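Local coordinates for protein AceL NrdHF-1-1 Intein (Metagenome, PDB 6ZGQ) that is a linked, splice-inactive variant of a naturally split class 3 intein, a domain that in active form excises itself while joining its flanking protein segments, at residues Glu6-Val14 / Pro128-Val136. Sequence-based numbering, arbitrary orientation.
Sequences EALLVGTKV and PTEFHALSV
Leu8 and His132 form an antiparallel hydrogen-bonded pair, Leu8 N giving to His132 O at 2.6 Å and His132 N to Leu8 O at 2.8 Å, both nearly straight, followed by the non-hydrogen-bonded pair Leu9-Phe131. This short bridge, in the all-beta HINT (Hedgehog/intein) fold expected of an intein, illustrates how a two-residue strand, 8-9, can be held against 128-135, which 49-55 flanks on the far side, while Leu9 and Ala7 also bond through their backbones to Lys69 and Ser71. A third bond, Val10 N to Glu130 O, is more bent, at 144°, and comes as the chain enters the type II turn Leu9-Thr12. The ring of Phe131 receives Leu9 CD1 over one face, displaced toward the rim, while Ala7 CB presses on Phe131 CB. With CG anti to the backbone N (chi1 -176°), Leu9 also carries CD1 onto Thr129 CG2, a tight 3.5 Å contact, the side chains crossing at about a right angle. Val10 sits beside His132, its CG2 4.0 Å from NE2; CG2 also lies 3.8 Å from Glu130 OE1, and Val10 CB 3.2 Å from Glu130 O. That carboxylate helps set the rotation of the imidazole: an alanine in place of Glu130 would probably leave His132 NE2 without this acceptor, its ring less firmly oriented, and Val10 without the CG and OE1 contacts. Beyond the turn, Val14 and Leu134 meet tip to tip, and Phe141 packs on both. In the His132-Glu130 bond, NE2 lies 2.9 Å from OE1, which stays close to the imidazole plane and is approached on its anti side.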
ATOM      1  N   GLU A   6      -2.686   0.839  11.476  1.00 37.30           N
ATOM      2  CA  GLU A   6      -1.751   1.090  10.356  1.00 32.85           C
ATOM      3  C   GLU A   6      -2.042   0.101   9.200  1.00 27.52           C
ATOM      4  O   GLU A   6      -1.119  -0.342   8.502  1.00 30.02           O
ATOM      5  CB  GLU A   6      -0.305   0.944  10.864  1.00 34.63           C
ATOM      6  CG  GLU A   6       0.741   1.701  10.060  1.00 36.24           C
ATOM      7  CD  GLU A   6       2.007   1.981  10.852  1.00 39.13           C
ATOM      8  OE1 GLU A   6       2.768   1.024  11.107  1.00 36.08           O
ATOM      9  OE2 GLU A   6       2.241   3.157  11.221  1.00 42.33           O
ATOM     10  N   ALA A   7      -3.331  -0.186   8.988  1.00 20.57           N
ATOM     11  CA  ALA A   7      -3.821  -1.370   8.268  1.00 14.89           C
ATOM     12  C   ALA A   7      -4.494  -1.008   6.935  1.00 13.65           C
ATOM     13  O   ALA A   7      -4.772   0.175   6.695  1.00 13.37           O
ATOM     14  CB  ALA A   7      -4.791  -2.108   9.179  1.00 13.08           C
ATOM     15  N   LEU A   8      -4.728  -2.026   6.094  1.00 13.45           N
ATOM     16  CA  LEU A   8      -5.390  -1.901   4.778  1.00 13.34           C
ATOM     17  C   LEU A   8      -6.758  -2.578   4.835  1.00 14.36           C
ATOM     18  O   LEU A   8      -6.867  -3.627   5.481  1.00 13.97           O
ATOM     19  CB  LEU A   8      -4.539  -2.587   3.702  1.00 12.18           C
ATOM     20  CG  LEU A   8      -3.112  -2.066   3.570  1.00 13.39           C
ATOM     21  CD1 LEU A   8      -2.238  -3.052   2.814  1.00 13.72           C
ATOM     22  CD2 LEU A   8      -3.109  -0.714   2.878  1.00 13.88           C
ATOM     23  N   LEU A   9      -7.758  -2.005   4.145  1.00 13.81           N
ATOM     24  CA  LEU A   9      -9.140  -2.527   4.124  1.00 13.88           C
ATOM     25  C   LEU A   9      -9.124  -3.992   3.709  1.00 13.83           C
ATOM     26  O   LEU A   9      -8.360  -4.353   2.803  1.00 15.49           O
ATOM     27  CB  LEU A   9     -10.011  -1.730   3.144  1.00 13.99           C
ATOM     28  CG  LEU A   9     -11.489  -2.121   3.117  1.00 14.44           C
ATOM     29  CD1 LEU A   9     -12.121  -1.868   4.474  1.00 15.23           C
ATOM     30  CD2 LEU A   9     -12.230  -1.362   2.033  1.00 15.40           C
ATOM     31  N   VAL A  10      -9.949  -4.820   4.362  1.00 13.26           N
ATOM     32  CA  VAL A  10     -10.090  -6.247   4.010  1.00 13.11           C
ATOM     33  C   VAL A  10     -10.354  -6.353   2.502  1.00 12.97           C
ATOM     34  O   VAL A  10     -11.015  -5.466   1.928  1.00 12.78           O
ATOM     35  CB  VAL A  10     -11.206  -6.956   4.833  1.00 13.80           C
ATOM     36  CG1 VAL A  10     -12.581  -6.346   4.582  1.00 13.40           C
ATOM     37  CG2 VAL A  10     -11.227  -8.456   4.562  1.00 13.56           C
ATOM     38  N   GLY A  11      -9.785  -7.388   1.874  1.00 12.32           N
ATOM     39  CA  GLY A  11     -10.003  -7.674   0.461  1.00 12.71           C
ATOM     40  C   GLY A  11      -9.040  -6.948  -0.455  1.00 11.97           C
ATOM     41  O   GLY A  11      -9.050  -7.202  -1.657  1.00 13.25           O
ATOM     42  N   THR A  12      -8.243  -6.022   0.091  1.00 11.03           N
ATOM     43  CA  THR A  12      -7.057  -5.507  -0.612  1.00 10.16           C
ATOM     44  C   THR A  12      -6.202  -6.711  -1.012  1.00  9.37           C
ATOM     45  O   THR A  12      -5.887  -7.530  -0.149  1.00  9.13           O
ATOM     46  CB  THR A  12      -6.250  -4.553   0.289  1.00 10.53           C
ATOM     47  OG1 THR A  12      -7.034  -3.386   0.537  1.00 11.73           O
ATOM     48  CG2 THR A  12      -4.928  -4.124  -0.357  1.00 11.24           C
ATOM     49  N   LYS A  13      -5.852  -6.831  -2.300  1.00  8.72           N
ATOM     50  CA  LYS A  13      -4.993  -7.928  -2.776  1.00  9.08           C
ATOM     51  C   LYS A  13      -3.524  -7.534  -2.612  1.00  8.96           C
ATOM     52  O   LYS A  13      -3.179  -6.383  -2.860  1.00  9.06           O
ATOM     53  CB  LYS A  13      -5.308  -8.291  -4.233  1.00 10.00           C
ATOM     54  CG  LYS A  13      -6.587  -9.093  -4.372  1.00 11.16           C
ATOM     55  CD  LYS A  13      -6.914  -9.382  -5.815  1.00 12.88           C
ATOM     56  CE  LYS A  13      -8.294  -9.988  -5.920  1.00 15.64           C
ATOM     57  NZ  LYS A  13      -8.401 -11.295  -5.216  1.00 18.31           N
ATOM     58  N   VAL A  14      -2.704  -8.484  -2.149  1.00  9.08           N
ATOM     59  CA  VAL A  14      -1.249  -8.329  -1.990  1.00  8.74           C
ATOM     60  C   VAL A  14      -0.594  -9.187  -3.078  1.00  9.08           C
ATOM     61  O   VAL A  14      -0.939 -10.369  -3.209  1.00  8.75           O
ATOM     62  CB  VAL A  14      -0.777  -8.784  -0.583  1.00  8.79           C
ATOM     63  CG1 VAL A  14       0.744  -8.881  -0.502  1.00  9.19           C
ATOM     64  CG2 VAL A  14      -1.311  -7.848   0.496  1.00  8.89           C
ATOM     65  N   PRO A 128     -18.411  -1.107  11.522  1.00 24.95           N
ATOM     66  CA  PRO A 128     -17.019  -1.573  11.591  1.00 23.56           C
ATOM     67  C   PRO A 128     -16.731  -2.679  10.566  1.00 20.90           C
ATOM     68  O   PRO A 128     -17.637  -3.442  10.227  1.00 22.76           O
ATOM     69  CB  PRO A 128     -16.875  -2.108  13.030  1.00 24.60           C
ATOM     70  CG  PRO A 128     -18.256  -2.142  13.604  1.00 25.50           C
ATOM     71  CD  PRO A 128     -19.082  -1.163  12.829  1.00 25.27           C
ATOM     72  N   THR A 129     -15.496  -2.728  10.061  1.00 18.53           N
ATOM     73  CA  THR A 129     -15.023  -3.808   9.179  1.00 17.87           C
ATOM     74  C   THR A 129     -13.546  -4.098   9.463  1.00 15.30           C
ATOM     75  O   THR A 129     -12.879  -3.270  10.100  1.00 14.99           O
ATOM     76  CB  THR A 129     -15.254  -3.486   7.686  1.00 19.17           C
ATOM     77  OG1 THR A 129     -15.078  -4.682   6.933  1.00 20.12           O
ATOM     78  CG2 THR A 129     -14.304  -2.397   7.155  1.00 18.81           C
ATOM     79  N   GLU A 130     -13.061  -5.260   9.016  1.00 14.65           N
ATOM     80  CA  GLU A 130     -11.688  -5.706   9.308  1.00 14.86           C
ATOM     81  C   GLU A 130     -10.715  -4.977   8.388  1.00 12.19           C
ATOM     82  O   GLU A 130     -11.038  -4.761   7.212  1.00 12.13           O
ATOM     83  CB  GLU A 130     -11.506  -7.237   9.220  1.00 18.54           C
ATOM     84  CG  GLU A 130     -12.564  -8.007   8.452  1.00 22.25           C
ATOM     85  CD  GLU A 130     -12.362  -9.502   8.563  1.00 25.65           C
ATOM     86  OE1 GLU A 130     -11.335 -10.002   8.061  1.00 27.17           O
ATOM     87  OE2 GLU A 130     -13.232 -10.177   9.154  1.00 29.76           O
ATOM     88  N   PHE A 131      -9.589  -4.537   8.966  1.00 10.70           N
ATOM     89  CA  PHE A 131      -8.389  -4.069   8.243  1.00 10.19           C
ATOM     90  C   PHE A 131      -7.230  -5.015   8.609  1.00 10.23           C
ATOM     91  O   PHE A 131      -7.166  -5.511   9.748  1.00 10.69           O
ATOM     92  CB  PHE A 131      -7.991  -2.630   8.623  1.00  9.44           C
ATOM     93  CG  PHE A 131      -9.007  -1.567   8.281  1.00 10.19           C
ATOM     94  CD1 PHE A 131     -10.202  -1.478   8.971  1.00 11.92           C
ATOM     95  CD2 PHE A 131      -8.738  -0.614   7.305  1.00 10.90           C
ATOM     96  CE1 PHE A 131     -11.128  -0.495   8.669  1.00 11.72           C
ATOM     97  CE2 PHE A 131      -9.663   0.377   7.010  1.00 11.06           C
ATOM     98  CZ  PHE A 131     -10.858   0.436   7.694  1.00 11.41           C
ATOM     99  N   HIS A 132      -6.335  -5.254   7.649  1.00  8.37           N
ATOM    100  CA  HIS A 132      -5.205  -6.166   7.802  1.00  8.55           C
ATOM    101  C   HIS A 132      -3.903  -5.411   7.457  1.00  9.69           C
ATOM    102  O   HIS A 132      -3.950  -4.421   6.701  1.00 10.43           O
ATOM    103  CB  HIS A 132      -5.411  -7.398   6.907  1.00  7.91           C
ATOM    104  CG  HIS A 132      -6.618  -8.205   7.259  1.00  7.29           C
ATOM    105  ND1 HIS A 132      -6.552  -9.325   8.057  1.00  7.63           N
ATOM    106  CD2 HIS A 132      -7.921  -8.059   6.920  1.00  7.50           C
ATOM    107  CE1 HIS A 132      -7.764  -9.830   8.206  1.00  7.47           C
ATOM    108  NE2 HIS A 132      -8.615  -9.079   7.527  1.00  8.22           N
ATOM    109  N   ALA A 133      -2.789  -5.854   8.053  1.00  9.60           N
ATOM    110  CA  ALA A 133      -1.446  -5.273   7.857  1.00  9.47           C
ATOM    111  C   ALA A 133      -0.382  -6.371   7.827  1.00  9.17           C
ATOM    112  O   ALA A 133      -0.576  -7.409   8.455  1.00 10.04           O
ATOM    113  CB  ALA A 133      -1.125  -4.281   8.968  1.00  9.47           C
ATOM    114  N   LEU A 134       0.715  -6.128   7.096  1.00  9.19           N
ATOM    115  CA  LEU A 134       1.905  -6.995   7.050  1.00  9.10           C
ATOM    116  C   LEU A 134       3.153  -6.192   7.431  1.00  9.71           C
ATOM    117  O   LEU A 134       3.202  -4.989   7.162  1.00  9.59           O
ATOM    118  CB  LEU A 134       2.113  -7.540   5.631  1.00  9.21           C
ATOM    119  CG  LEU A 134       0.899  -8.135   4.927  1.00  9.46           C
ATOM    120  CD1 LEU A 134       1.271  -8.542   3.506  1.00  9.71           C
ATOM    121  CD2 LEU A 134       0.365  -9.320   5.708  1.00  9.67           C
ATOM    122  N   SER A 135       4.127  -6.860   8.054  1.00  9.84           N
ATOM    123  CA  SER A 135       5.497  -6.355   8.200  1.00 10.12           C
ATOM    124  C   SER A 135       6.396  -7.146   7.246  1.00 10.31           C
ATOM    125  O   SER A 135       6.322  -8.381   7.227  1.00  9.93           O
ATOM    126  CB  SER A 135       5.968  -6.491   9.647  1.00 10.92           C
ATOM    127  OG  SER A 135       5.051  -5.838  10.518  1.00 12.65           O
ATOM    128  N   VAL A 136       7.176  -6.428   6.432  1.00 10.60           N
ATOM    129  CA  VAL A 136       8.233  -7.004   5.571  1.00 11.13           C
ATOM    130  C   VAL A 136       9.533  -6.210   5.778  1.00 11.36           C
ATOM    131  O   VAL A 136       9.484  -5.015   6.048  1.00 11.84           O
ATOM    132  CB  VAL A 136       7.824  -7.017   4.072  1.00 11.31           C
ATOM    133  CG1 VAL A 136       6.813  -8.116   3.795  1.00 11.55           C
ATOM    134  CG2 VAL A 136       7.285  -5.667   3.617  1.00 10.97           C
TER